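Local coordinates for protein 11R-lipoxygenase (Gersemia fruticosa, PDB 3VF1) that probably oxygenates polyunsaturated fatty acids such as arachidonic acid at a non-heme iron centre in a calcium-dependent manner, at residues A84-K89 with Y119-Y124; V132-K137 with A151-K156; D231-I236 with H246-W251; L398-T403 with V568-C573; M583-Y586 with P590-P593. One frame throughout, in Å; residues are numbered along the deposited sequence.

Interaction 1: A84-K89 with Y119-Y124; sequences AMITLK and YIFPCY
Phe-121 and Ile-86 meet between the two sheets of the PLAT beta-sandwich, the C2-like domain of this lipoxygenase. Strand 84-89 belongs to one sheet and strand 119-124 to the other; the short segments cross at -55°, their axes 8.4 Å apart at closest approach. The methyl CG2 of Ile-86 sits over one face of the Phe-121 ring, 3.6 Å from the ring centroid and 14° off the ring normal, a CH-pi contact that brings all six ring carbons within about 4 Å of one methyl group. Ile-86 can present it because CG2 lies anti to its carbonyl carbon, while CG1 takes the position between N and C (chi1 70°). The other branch, through CD1, brushes Phe-121 CB at 4.2 Å. Ala-84 adds its carbonyl O near the ring plane, 4.1 Å from Phe-121 CE2. A classic beta bulge places Ala-84 and Met-85 together against Thr-45; the CB of Met-85 points away from strand 119-124, and its side chain packs on helix 148-164. Val-133 and Ile-106 pack on both Ile-86 and Phe-121. With nothing but dispersion and a CH-pi contact between the principal side chains, the two sheets are held here by shape and hydrophobicity, not by directional polar bonds.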
# COMPACT_ATOMS: atom_id res chain seq x y z
N ALA A 84 33.42 -9.42 -10.90
CA ALA A 84 32.48 -9.63 -9.81
C ALA A 84 31.65 -8.38 -9.55
O ALA A 84 30.50 -8.47 -9.13
CB ALA A 84 33.22 -10.05 -8.56
N MET A 85 32.25 -7.22 -9.80
CA MET A 85 31.57 -5.95 -9.57
C MET A 85 32.24 -4.82 -10.34
O MET A 85 33.35 -4.97 -10.84
CB MET A 85 31.58 -5.63 -8.07
CG MET A 85 32.95 -5.33 -7.51
SD MET A 85 32.95 -5.16 -5.72
CE MET A 85 32.58 -6.83 -5.22
N ILE A 86 31.54 -3.69 -10.43
CA ILE A 86 32.07 -2.50 -11.08
C ILE A 86 31.89 -1.31 -10.17
O ILE A 86 31.02 -1.31 -9.30
CB ILE A 86 31.35 -2.22 -12.42
CG1 ILE A 86 29.91 -1.77 -12.16
CG2 ILE A 86 31.38 -3.46 -13.31
CD1 ILE A 86 29.13 -1.47 -13.42
N THR A 87 32.71 -0.28 -10.36
CA THR A 87 32.59 0.94 -9.58
C THR A 87 32.41 2.13 -10.52
O THR A 87 33.13 2.27 -11.51
CB THR A 87 33.82 1.17 -8.69
OG1 THR A 87 34.07 -0.00 -7.91
CG2 THR A 87 33.60 2.36 -7.77
N LEU A 88 31.45 2.99 -10.20
CA LEU A 88 31.13 4.13 -11.04
C LEU A 88 31.32 5.43 -10.27
O LEU A 88 30.94 5.54 -9.10
CB LEU A 88 29.69 4.03 -11.54
CG LEU A 88 29.42 2.85 -12.48
CD1 LEU A 88 27.93 2.58 -12.60
CD2 LEU A 88 30.03 3.11 -13.84
N LYS A 89 31.93 6.42 -10.92
CA LYS A 89 32.23 7.70 -10.29
C LYS A 89 31.95 8.84 -11.26
O LYS A 89 32.28 8.75 -12.44
CB LYS A 89 33.69 7.73 -9.85
CG LYS A 89 34.17 9.08 -9.32
CD LYS A 89 33.55 9.41 -7.97
CE LYS A 89 33.97 10.79 -7.49
NZ LYS A 89 33.34 11.14 -6.19
N TYR A 119 29.02 -10.05 -18.73
CA TYR A 119 28.76 -9.86 -17.31
C TYR A 119 27.73 -8.75 -17.11
O TYR A 119 28.05 -7.57 -17.26
CB TYR A 119 30.05 -9.53 -16.57
CG TYR A 119 31.07 -10.65 -16.62
CD1 TYR A 119 31.75 -10.95 -17.80
CD2 TYR A 119 31.36 -11.41 -15.49
CE1 TYR A 119 32.68 -11.97 -17.85
CE2 TYR A 119 32.29 -12.43 -15.53
CZ TYR A 119 32.95 -12.71 -16.71
OH TYR A 119 33.87 -13.72 -16.76
N ILE A 120 26.51 -9.14 -16.77
CA ILE A 120 25.42 -8.18 -16.60
C ILE A 120 25.44 -7.59 -15.20
O ILE A 120 25.60 -8.32 -14.21
CB ILE A 120 24.04 -8.83 -16.84
CG1 ILE A 120 24.06 -9.68 -18.11
CG2 ILE A 120 22.96 -7.76 -16.93
CD1 ILE A 120 24.27 -8.90 -19.39
N PHE A 121 25.27 -6.28 -15.10
CA PHE A 121 25.27 -5.60 -13.81
C PHE A 121 23.98 -4.80 -13.63
O PHE A 121 23.92 -3.62 -14.00
CB PHE A 121 26.49 -4.68 -13.70
CG PHE A 121 27.80 -5.41 -13.76
CD1 PHE A 121 28.39 -5.70 -14.98
CD2 PHE A 121 28.43 -5.82 -12.60
CE1 PHE A 121 29.59 -6.37 -15.04
CE2 PHE A 121 29.63 -6.50 -12.66
CZ PHE A 121 30.21 -6.77 -13.88
N PRO A 122 22.95 -5.43 -13.04
CA PRO A 122 21.67 -4.76 -12.79
C PRO A 122 21.85 -3.61 -11.81
O PRO A 122 22.29 -3.84 -10.68
CB PRO A 122 20.80 -5.87 -12.18
CG PRO A 122 21.50 -7.16 -12.51
CD PRO A 122 22.95 -6.82 -12.56
N CYS A 123 21.51 -2.40 -12.23
CA CYS A 123 21.81 -1.21 -11.45
C CYS A 123 20.54 -0.47 -11.01
O CYS A 123 20.09 -0.62 -9.87
CB CYS A 123 22.72 -0.27 -12.24
SG CYS A 123 23.19 1.23 -11.37
N TYR A 124 19.96 0.30 -11.92
CA TYR A 124 18.76 1.08 -11.62
C TYR A 124 19.00 2.04 -10.45
O TYR A 124 18.25 2.06 -9.48
CB TYR A 124 17.59 0.14 -11.32
CG TYR A 124 17.35 -0.85 -12.44
CD1 TYR A 124 16.74 -0.46 -13.62
CD2 TYR A 124 17.76 -2.17 -12.31
CE1 TYR A 124 16.53 -1.36 -14.64
CE2 TYR A 124 17.55 -3.08 -13.34
CZ TYR A 124 16.93 -2.66 -14.50
OH TYR A 124 16.72 -3.56 -15.53

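Interaction 2: V132-K137 with A151-K156; sequences VVYEGK and AEQRTK
Gln-153 reaches from helix 151-156 to meet Val-132 and Tyr-134 of strand 132-134. Its CG is anti to the backbone N (chi1 -178°), and a bend at chi2 of 54° swings the amide over Val-132, with Gln-153 OE1 3.3 Å from Val-132 CG1 and Gln-153 CD 3.9 Å from Val-132 CG2. Both valine methyls therefore touch the amide end, approaching it from the opposite direction. The CG methylene of Gln-153 serves the tyrosine instead, lying 3.5 Å from Tyr-134 OH; ring and amide planes are 63° apart. Tyr-134 drives its phenol end to the helix backbone, where OH lies 3.0 Å from Arg-154 CA, near the ring plane, and 3.5 Å from Arg-154 CB. The hydroxyl's hydrogen bond goes to Glu-157, one turn farther along the helix. Arg-154 leads its guanidinium away, and its NE forms a salt bridge with Glu-526 of the catalytic part. An alanine in place of Gln-153 would probably open a gap above the Val-132 methyls and deprive the Tyr-134 phenol of a flanking methylene. Strand 130-134 is an outermost strand of its sheet, paired with strand 83-90, and helix 148-164 packs across both, with Met-85 touching Val-132, Tyr-134 and Gln-153.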
# COMPACT_ATOMS: atom_id res chain seq x y z
N VAL A 132 28.84 1.44 -6.45
CA VAL A 132 29.40 0.12 -6.71
C VAL A 132 28.28 -0.88 -6.99
O VAL A 132 27.33 -1.00 -6.22
CB VAL A 132 30.26 -0.39 -5.53
CG1 VAL A 132 29.45 -0.42 -4.24
CG2 VAL A 132 30.83 -1.77 -5.84
N VAL A 133 28.40 -1.58 -8.11
CA VAL A 133 27.35 -2.50 -8.56
C VAL A 133 27.89 -3.92 -8.71
O VAL A 133 28.84 -4.15 -9.45
CB VAL A 133 26.76 -2.05 -9.91
CG1 VAL A 133 25.59 -2.94 -10.30
CG2 VAL A 133 26.34 -0.59 -9.84
N TYR A 134 27.28 -4.87 -8.01
CA TYR A 134 27.66 -6.27 -8.11
C TYR A 134 27.17 -6.86 -9.42
O TYR A 134 26.35 -6.26 -10.11
CB TYR A 134 27.08 -7.09 -6.96
CG TYR A 134 27.43 -6.58 -5.58
CD1 TYR A 134 28.57 -7.02 -4.93
CD2 TYR A 134 26.60 -5.68 -4.92
CE1 TYR A 134 28.88 -6.57 -3.66
CE2 TYR A 134 26.91 -5.23 -3.66
CZ TYR A 134 28.05 -5.67 -3.04
OH TYR A 134 28.34 -5.21 -1.78
N GLU A 135 27.66 -8.05 -9.74
CA GLU A 135 27.16 -8.80 -10.89
C GLU A 135 25.84 -9.47 -10.49
O GLU A 135 25.62 -9.76 -9.32
CB GLU A 135 28.19 -9.84 -11.33
CG GLU A 135 28.01 -10.35 -12.76
CD GLU A 135 27.01 -11.48 -12.85
OE1 GLU A 135 26.74 -12.13 -11.82
OE2 GLU A 135 26.49 -11.73 -13.96
N GLY A 136 24.98 -9.71 -11.47
CA GLY A 136 23.63 -10.20 -11.23
C GLY A 136 23.50 -11.24 -10.13
O GLY A 136 22.65 -11.11 -9.25
N LYS A 137 24.33 -12.27 -10.20
CA LYS A 137 24.28 -13.39 -9.25
C LYS A 137 24.04 -12.91 -7.81
O LYS A 137 24.74 -12.03 -7.31
CB LYS A 137 25.60 -14.17 -9.32
CG LYS A 137 25.55 -15.56 -8.69
CD LYS A 137 26.94 -16.18 -8.67
CE LYS A 137 26.91 -17.61 -8.14
NZ LYS A 137 26.34 -18.58 -9.12
N ALA A 151 32.87 -10.07 0.13
CA ALA A 151 32.61 -10.01 1.56
C ALA A 151 33.03 -8.67 2.17
O ALA A 151 32.39 -8.19 3.11
CB ALA A 151 33.34 -11.15 2.27
N GLU A 152 34.09 -8.08 1.64
CA GLU A 152 34.58 -6.80 2.16
C GLU A 152 33.74 -5.64 1.64
O GLU A 152 33.56 -4.64 2.34
CB GLU A 152 36.05 -6.60 1.79
CG GLU A 152 37.01 -7.50 2.56
CD GLU A 152 38.46 -7.19 2.26
OE1 GLU A 152 38.73 -6.35 1.38
OE2 GLU A 152 39.34 -7.79 2.92
N GLN A 153 33.22 -5.78 0.43
CA GLN A 153 32.43 -4.73 -0.19
C GLN A 153 31.05 -4.61 0.46
O GLN A 153 30.64 -3.53 0.86
CB GLN A 153 32.28 -4.99 -1.69
CG GLN A 153 31.49 -3.91 -2.42
CD GLN A 153 32.05 -2.52 -2.18
OE1 GLN A 153 31.33 -1.61 -1.76
NE2 GLN A 153 33.34 -2.34 -2.45
N ARG A 154 30.35 -5.74 0.57
CA ARG A 154 29.00 -5.75 1.11
C ARG A 154 28.94 -5.17 2.52
O ARG A 154 27.92 -4.62 2.93
CB ARG A 154 28.43 -7.17 1.10
CG ARG A 154 29.16 -8.15 2.02
CD ARG A 154 28.84 -9.59 1.63
NE ARG A 154 27.40 -9.85 1.64
CZ ARG A 154 26.79 -10.78 0.91
NH1 ARG A 154 27.48 -11.55 0.08
NH2 ARG A 154 25.48 -10.93 1.00
N THR A 155 30.04 -5.30 3.26
CA THR A 155 30.11 -4.75 4.61
C THR A 155 30.20 -3.23 4.55
O THR A 155 29.63 -2.53 5.39
CB THR A 155 31.33 -5.30 5.37
OG1 THR A 155 31.26 -6.73 5.42
CG2 THR A 155 31.37 -4.74 6.79
N LYS A 156 30.91 -2.73 3.55
CA LYS A 156 31.08 -1.29 3.36
C LYS A 156 29.79 -0.66 2.83
O LYS A 156 29.38 0.41 3.29
CB LYS A 156 32.23 -1.02 2.39
CG LYS A 156 32.38 0.44 1.99
CD LYS A 156 33.54 0.63 1.02
CE LYS A 156 33.57 2.04 0.44
NZ LYS A 156 33.73 3.08 1.50

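Interaction 3: D231-I236 with H246-W251; sequences DFRQLI and HAAEYW
Arg-233, on a 3-10 turn spanning 231-235, faces Ala-248 on a weakly bonded helical turn at about 247-250, with their CA atoms 7.2 Å apart. The 3-10 character shows in the i to i+3 backbone bonds from Gln-234 N to Asp-231 O and from Leu-235 N to Phe-232 O, and the two turns belong to the lipoxygenase catalytic domain, far from the iron. Across the contact a single long side chain does the work. Arg-233 leaves its backbone with CG anti to the carbonyl carbon, and a bend at chi3 (84°) carries the guanidinium over to the second turn. There NH1 of Arg-233 lies 3.6 Å from the methyl CB of Ala-248 and near the carbonyl O of the same residue, but the angle is too poor for a direct hydrogen bond. Opposite charge is present in Glu-249, although Arg-233 NH2 and Glu-249 OE2 stay 5.4 Å apart; any attraction between them is probably long-range. Leu-244 also touches the arginine side chain. Other residues of the two segments pack elsewhere: Phe-232 on Trp-226 and His-589, Leu-235 on helix 619-632, and Trp-251 on Phe-588. The polar link between Arg-233 and Ala-248 is a water molecule lying at the guanidinium edge, in its plane, which accepts a bond from Arg-233 NH1 at 2.8 Å and donates one to Ala-248 O at 3.1 Å.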
# COMPACT_ATOMS: atom_id res chain seq x y z
N ASP A 231 -27.68 15.32 -6.54
CA ASP A 231 -26.80 16.38 -7.03
C ASP A 231 -25.32 16.07 -6.81
O ASP A 231 -24.45 16.72 -7.38
CB ASP A 231 -27.15 17.72 -6.37
CG ASP A 231 -28.40 18.35 -6.96
OD1 ASP A 231 -28.78 17.98 -8.09
OD2 ASP A 231 -29.00 19.22 -6.30
N PHE A 232 -25.03 15.07 -5.98
CA PHE A 232 -23.65 14.65 -5.77
C PHE A 232 -23.04 14.12 -7.06
O PHE A 232 -21.82 14.08 -7.21
CB PHE A 232 -23.57 13.58 -4.67
CG PHE A 232 -23.57 14.15 -3.28
CD1 PHE A 232 -22.45 14.80 -2.78
CD2 PHE A 232 -24.68 14.03 -2.46
CE1 PHE A 232 -22.44 15.32 -1.50
CE2 PHE A 232 -24.68 14.55 -1.18
CZ PHE A 232 -23.56 15.20 -0.70
N ARG A 233 -23.89 13.72 -8.00
CA ARG A 233 -23.43 13.23 -9.30
C ARG A 233 -22.77 14.34 -10.11
O ARG A 233 -22.11 14.07 -11.12
CB ARG A 233 -24.61 12.64 -10.09
CG ARG A 233 -25.21 11.39 -9.46
CD ARG A 233 -26.65 11.18 -9.90
NE ARG A 233 -26.76 10.50 -11.19
CZ ARG A 233 -27.10 9.22 -11.35
NH1 ARG A 233 -27.37 8.45 -10.30
NH2 ARG A 233 -27.17 8.70 -12.56
N GLN A 234 -22.94 15.58 -9.68
CA GLN A 234 -22.32 16.72 -10.36
C GLN A 234 -20.80 16.69 -10.23
O GLN A 234 -20.09 17.28 -11.05
CB GLN A 234 -22.85 18.04 -9.78
CG GLN A 234 -24.32 18.30 -10.05
CD GLN A 234 -24.79 19.60 -9.44
OE1 GLN A 234 -23.99 20.45 -9.06
NE2 GLN A 234 -26.11 19.77 -9.35
N LEU A 235 -20.31 16.00 -9.21
CA LEU A 235 -18.88 15.96 -8.94
C LEU A 235 -18.14 15.06 -9.92
O LEU A 235 -16.91 15.10 -10.00
CB LEU A 235 -18.62 15.50 -7.50
CG LEU A 235 -19.23 16.39 -6.42
CD1 LEU A 235 -18.87 15.88 -5.03
CD2 LEU A 235 -18.78 17.83 -6.59
N ILE A 236 -18.88 14.24 -10.66
CA ILE A 236 -18.27 13.35 -11.64
C ILE A 236 -18.28 13.99 -13.02
O ILE A 236 -19.18 13.76 -13.83
CB ILE A 236 -18.99 12.00 -11.70
CG1 ILE A 236 -19.05 11.38 -10.30
CG2 ILE A 236 -18.27 11.06 -12.66
CD1 ILE A 236 -17.70 11.26 -9.62
N HIS A 246 -20.93 3.02 -9.97
CA HIS A 246 -22.17 2.25 -9.93
C HIS A 246 -22.94 2.56 -8.65
O HIS A 246 -24.17 2.45 -8.61
CB HIS A 246 -21.89 0.75 -10.02
CG HIS A 246 -21.41 0.32 -11.38
ND1 HIS A 246 -20.11 -0.03 -11.63
CD2 HIS A 246 -22.07 0.18 -12.55
CE1 HIS A 246 -19.98 -0.37 -12.90
NE2 HIS A 246 -21.16 -0.25 -13.48
N ALA A 247 -22.22 2.96 -7.61
CA ALA A 247 -22.83 3.34 -6.34
C ALA A 247 -23.96 4.34 -6.55
O ALA A 247 -25.00 4.27 -5.90
CB ALA A 247 -21.78 3.91 -5.40
N ALA A 248 -23.74 5.28 -7.47
CA ALA A 248 -24.74 6.30 -7.78
C ALA A 248 -26.10 5.68 -8.12
O ALA A 248 -27.14 6.30 -7.92
CB ALA A 248 -24.26 7.17 -8.94
N GLU A 249 -26.07 4.45 -8.61
CA GLU A 249 -27.28 3.79 -9.10
C GLU A 249 -27.84 2.77 -8.12
O GLU A 249 -28.98 2.32 -8.28
CB GLU A 249 -26.97 3.09 -10.43
CG GLU A 249 -26.25 3.97 -11.44
CD GLU A 249 -25.58 3.17 -12.54
OE1 GLU A 249 -25.04 2.08 -12.25
OE2 GLU A 249 -25.58 3.63 -13.71
N TYR A 250 -27.06 2.40 -7.10
CA TYR A 250 -27.45 1.31 -6.21
C TYR A 250 -27.38 1.65 -4.71
O TYR A 250 -27.89 0.88 -3.89
CB TYR A 250 -26.54 0.10 -6.46
CG TYR A 250 -26.75 -0.60 -7.79
CD1 TYR A 250 -27.73 -1.57 -7.94
CD2 TYR A 250 -25.95 -0.30 -8.88
CE1 TYR A 250 -27.91 -2.21 -9.14
CE2 TYR A 250 -26.13 -0.94 -10.09
CZ TYR A 250 -27.12 -1.89 -10.22
OH TYR A 250 -27.30 -2.54 -11.42
N TRP A 251 -26.77 2.77 -4.36
CA TRP A 251 -26.40 3.04 -2.97
C TRP A 251 -27.55 2.90 -1.97
O TRP A 251 -27.31 2.59 -0.80
CB TRP A 251 -25.76 4.42 -2.84
CG TRP A 251 -26.73 5.55 -2.89
CD1 TRP A 251 -27.28 6.12 -4.01
CD2 TRP A 251 -27.28 6.26 -1.77
NE1 TRP A 251 -28.13 7.14 -3.65
CE2 TRP A 251 -28.15 7.24 -2.28
CE3 TRP A 251 -27.12 6.16 -0.39
CZ2 TRP A 251 -28.86 8.12 -1.46
CZ3 TRP A 251 -27.82 7.02 0.43
CH2 TRP A 251 -28.68 7.99 -0.11
O HOH W 1 -27.93 9.25 -7.69

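Interaction 4: L398-T403 with V568-C573; sequences LMMEPT and VFTCSC
Met-400 lays its side chain against Thr-570 and Cys-571, all three buried. Met-400 CG makes the nearest approach, 3.4 Å from the methyl CG2 of Thr-570, and lies 3.8 Å from the sulfur of Cys-571. Met-400 SD rests 3.7 Å from Thr-570 CB. The methionine chain is bent at both chi2 (-58°) and chi3 (102°), which sets SD against Thr-570 and turns CE back toward the methionine's own backbone; the two side chains cross at a slant. Thr-570 offers its methyl because CG2 is anti to the backbone N; its hydroxyl is turned to the carbonyl of Val-566. The two segments lie on long helices of the lipoxygenase catalytic domain, 369-410 and 557-579, which also supply His-392, His-397, His-575 and Asn-579 to the iron. The side chain of Thr-570 lies about 6 Å from that of His-575, and that of Met-400 about 7 Å from that of His-397. Helix 398-403 is kinked near Pro-402, and Met-400 O accepts from both Thr-403 N and Thr-403 OG1, the hydroxyl at 2.8 Å. On the partner helix a wider pi-type turn spans 570-573. Ile-428 touches Met-400 from helix 428-438, while Glu-401 forms a salt bridge with Arg-436.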
# COMPACT_ATOMS: atom_id res chain seq x y z
N LEU A 398 2.09 2.96 6.63
CA LEU A 398 2.99 3.09 7.77
C LEU A 398 3.57 1.76 8.26
O LEU A 398 4.73 1.69 8.65
CB LEU A 398 2.29 3.82 8.92
CG LEU A 398 1.78 5.23 8.59
CD1 LEU A 398 1.23 5.91 9.83
CD2 LEU A 398 2.88 6.08 7.96
N MET A 399 2.76 0.71 8.25
CA MET A 399 3.20 -0.59 8.76
C MET A 399 4.22 -1.26 7.84
O MET A 399 4.97 -2.14 8.27
CB MET A 399 2.00 -1.52 8.98
CG MET A 399 1.23 -1.24 10.26
SD MET A 399 2.15 -1.67 11.75
CE MET A 399 2.14 -3.46 11.68
N MET A 400 4.25 -0.86 6.57
CA MET A 400 5.17 -1.47 5.61
C MET A 400 6.47 -0.69 5.44
O MET A 400 7.46 -1.23 4.96
CB MET A 400 4.49 -1.61 4.25
CG MET A 400 3.42 -2.70 4.19
SD MET A 400 4.06 -4.33 4.61
CE MET A 400 3.46 -4.51 6.29
N GLU A 401 6.47 0.58 5.84
CA GLU A 401 7.65 1.43 5.64
C GLU A 401 8.90 0.87 6.34
O GLU A 401 9.99 0.90 5.76
CB GLU A 401 7.38 2.86 6.12
CG GLU A 401 8.50 3.83 5.80
CD GLU A 401 8.23 5.23 6.31
OE1 GLU A 401 7.08 5.51 6.70
OE2 GLU A 401 9.17 6.05 6.32
N PRO A 402 8.75 0.37 7.57
CA PRO A 402 9.90 -0.15 8.32
C PRO A 402 10.71 -1.20 7.56
O PRO A 402 11.92 -1.27 7.74
CB PRO A 402 9.25 -0.78 9.56
CG PRO A 402 7.99 -0.01 9.75
CD PRO A 402 7.51 0.32 8.37
N THR A 403 10.05 -1.99 6.72
CA THR A 403 10.74 -3.04 5.97
C THR A 403 11.64 -2.43 4.90
O THR A 403 12.68 -2.99 4.56
CB THR A 403 9.77 -4.03 5.31
OG1 THR A 403 9.06 -3.38 4.25
CG2 THR A 403 8.78 -4.59 6.33
N VAL A 568 5.12 -8.64 0.68
CA VAL A 568 4.83 -8.56 -0.75
C VAL A 568 3.33 -8.42 -1.00
O VAL A 568 2.90 -7.66 -1.87
CB VAL A 568 5.36 -9.80 -1.50
CG1 VAL A 568 4.90 -9.78 -2.95
CG2 VAL A 568 6.87 -9.87 -1.42
N PHE A 569 2.54 -9.15 -0.23
CA PHE A 569 1.09 -9.13 -0.39
C PHE A 569 0.50 -7.78 0.01
O PHE A 569 -0.39 -7.26 -0.66
CB PHE A 569 0.44 -10.24 0.44
CG PHE A 569 -1.06 -10.23 0.39
CD1 PHE A 569 -1.74 -10.92 -0.59
CD2 PHE A 569 -1.79 -9.52 1.33
CE1 PHE A 569 -3.11 -10.92 -0.64
CE2 PHE A 569 -3.17 -9.51 1.29
CZ PHE A 569 -3.83 -10.21 0.30
N THR A 570 1.00 -7.22 1.11
CA THR A 570 0.47 -5.96 1.64
C THR A 570 0.87 -4.77 0.77
O THR A 570 0.08 -3.84 0.57
CB THR A 570 0.94 -5.71 3.08
OG1 THR A 570 0.43 -6.74 3.94
CG2 THR A 570 0.46 -4.36 3.58
N CYS A 571 2.10 -4.79 0.26
CA CYS A 571 2.60 -3.69 -0.56
C CYS A 571 1.95 -3.67 -1.94
O CYS A 571 1.89 -2.62 -2.58
CB CYS A 571 4.12 -3.79 -0.71
SG CYS A 571 5.05 -3.50 0.82
N SER A 572 1.48 -4.82 -2.40
CA SER A 572 0.88 -4.92 -3.72
C SER A 572 -0.64 -5.06 -3.67
O SER A 572 -1.37 -4.12 -3.99
CB SER A 572 1.50 -6.08 -4.51
OG SER A 572 1.30 -7.32 -3.84
N CYS A 573 -1.12 -6.24 -3.27
CA CYS A 573 -2.54 -6.56 -3.34
C CYS A 573 -3.39 -5.77 -2.35
O CYS A 573 -4.32 -5.06 -2.75
CB CYS A 573 -2.75 -8.06 -3.12
SG CYS A 573 -2.00 -9.09 -4.40

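Interaction 5: M583-Y586 with P590-P593; sequences MATY and PNSP
The short helix 582-586 of the lipoxygenase catalytic domain ends against the loop that follows it, and the chain returns within a few residues to place Asn-591 and Ser-592 on its last turn. Asn-591 supplies the direct hydrogen bond: ND2 donates to Thr-585 O at 3.0 Å and 171°, nearly straight, reaching a lone pair in the carbonyl plane while the acceptor lies close to the amide plane of Asn-591. CG of Asn-591 is anti to the backbone N (chi1 -177°), which aims the amide at the helix end. Trp-256 NE1 bonds to its OD1, and Gln-260 OE1 takes a further bond from its ND2, so both ends of the amide are gripped. The methyl CG2 of Thr-585 sits over the centre of one face of the Tyr-586 ring and touches Ser-592 CB at 3.9 Å. Ser-592 O lies at the edge of the Tyr-586 ring, 3.3 Å from Tyr-586 CD1, and Ser-592 OG is 3.4 Å from Tyr-586 CE1. A leucine in place of Tyr-586 would probably leave the Thr-585 methyl without its ring face and Ser-592 without its water-mediated partner. The Tyr-586 side chain lies about 8 Å from that of the iron ligand His-392. Thr-384, on helix 369-410, bonds to Ser-592 OG, and a water links Tyr-586 OH, at 2.8 Å, to Ser-592 OG, at 3.2 Å.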
# COMPACT_ATOMS: atom_id res chain seq x y z
N MET A 583 -12.46 5.43 -5.66
CA MET A 583 -13.32 6.27 -6.49
C MET A 583 -14.69 5.62 -6.66
O MET A 583 -15.71 6.30 -6.68
CB MET A 583 -12.69 6.54 -7.85
CG MET A 583 -13.49 7.52 -8.71
SD MET A 583 -13.76 9.11 -7.90
CE MET A 583 -12.17 9.90 -8.14
N ALA A 584 -14.70 4.30 -6.78
CA ALA A 584 -15.95 3.55 -6.85
C ALA A 584 -16.71 3.66 -5.53
O ALA A 584 -17.94 3.58 -5.50
CB ALA A 584 -15.67 2.09 -7.17
N THR A 585 -15.97 3.86 -4.44
CA THR A 585 -16.55 3.88 -3.10
C THR A 585 -16.94 5.28 -2.66
O THR A 585 -18.02 5.48 -2.09
CB THR A 585 -15.58 3.27 -2.07
OG1 THR A 585 -15.36 1.89 -2.37
CG2 THR A 585 -16.13 3.40 -0.66
N TYR A 586 -16.07 6.25 -2.91
CA TYR A 586 -16.29 7.62 -2.44
C TYR A 586 -16.69 8.58 -3.55
O TYR A 586 -17.05 9.72 -3.28
CB TYR A 586 -15.03 8.14 -1.74
CG TYR A 586 -14.65 7.35 -0.51
CD1 TYR A 586 -15.32 7.53 0.69
CD2 TYR A 586 -13.62 6.42 -0.56
CE1 TYR A 586 -14.97 6.81 1.82
CE2 TYR A 586 -13.26 5.70 0.56
CZ TYR A 586 -13.94 5.89 1.75
OH TYR A 586 -13.59 5.17 2.86
N PRO A 590 -22.64 10.01 -0.89
CA PRO A 590 -23.61 9.36 -0.00
C PRO A 590 -23.35 7.87 0.22
O PRO A 590 -23.82 7.31 1.21
CB PRO A 590 -24.94 9.56 -0.73
CG PRO A 590 -24.74 10.78 -1.56
CD PRO A 590 -23.31 10.72 -2.00
N ASN A 591 -22.62 7.23 -0.69
CA ASN A 591 -22.32 5.81 -0.55
C ASN A 591 -21.36 5.55 0.61
O ASN A 591 -21.32 4.45 1.16
CB ASN A 591 -21.74 5.25 -1.85
CG ASN A 591 -21.47 3.76 -1.78
OD1 ASN A 591 -22.40 2.95 -1.76
ND2 ASN A 591 -20.19 3.39 -1.75
N SER A 592 -20.59 6.57 0.97
CA SER A 592 -19.65 6.45 2.08
C SER A 592 -19.23 7.84 2.56
O SER A 592 -18.16 8.33 2.20
CB SER A 592 -18.42 5.65 1.64
OG SER A 592 -17.74 5.10 2.76
N PRO A 593 -20.08 8.48 3.38
CA PRO A 593 -19.84 9.83 3.89
C PRO A 593 -18.52 9.95 4.64
O PRO A 593 -18.16 9.03 5.38
CB PRO A 593 -21.02 10.07 4.84
CG PRO A 593 -22.07 9.11 4.39
CD PRO A 593 -21.35 7.92 3.87
O HOH W 2 -15.37 3.16 3.57

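Interactions 1 and 2 share a sheet of the PLAT domain, where Ile-86 O probably bonds to Val-133 N; interaction 1 faces the sandwich interior, and in interaction 2 helix 148-164 packs on the other face. The former is buried and hydrophobic, the latter partly buried with polar ends. Interactions 3 and 5 lie side by side in the catalytic domain, Phe-232 CD2 touching Pro-590 CG at 3.4 Å; the more peripheral one depends on a water bridge, whereas the buried one combines a direct hydrogen bond with its water. Interaction 4, nearest the chain's centre, is apolar and joins two iron-ligand helices; helix 369-410 also borders interaction 5 through Thr-384.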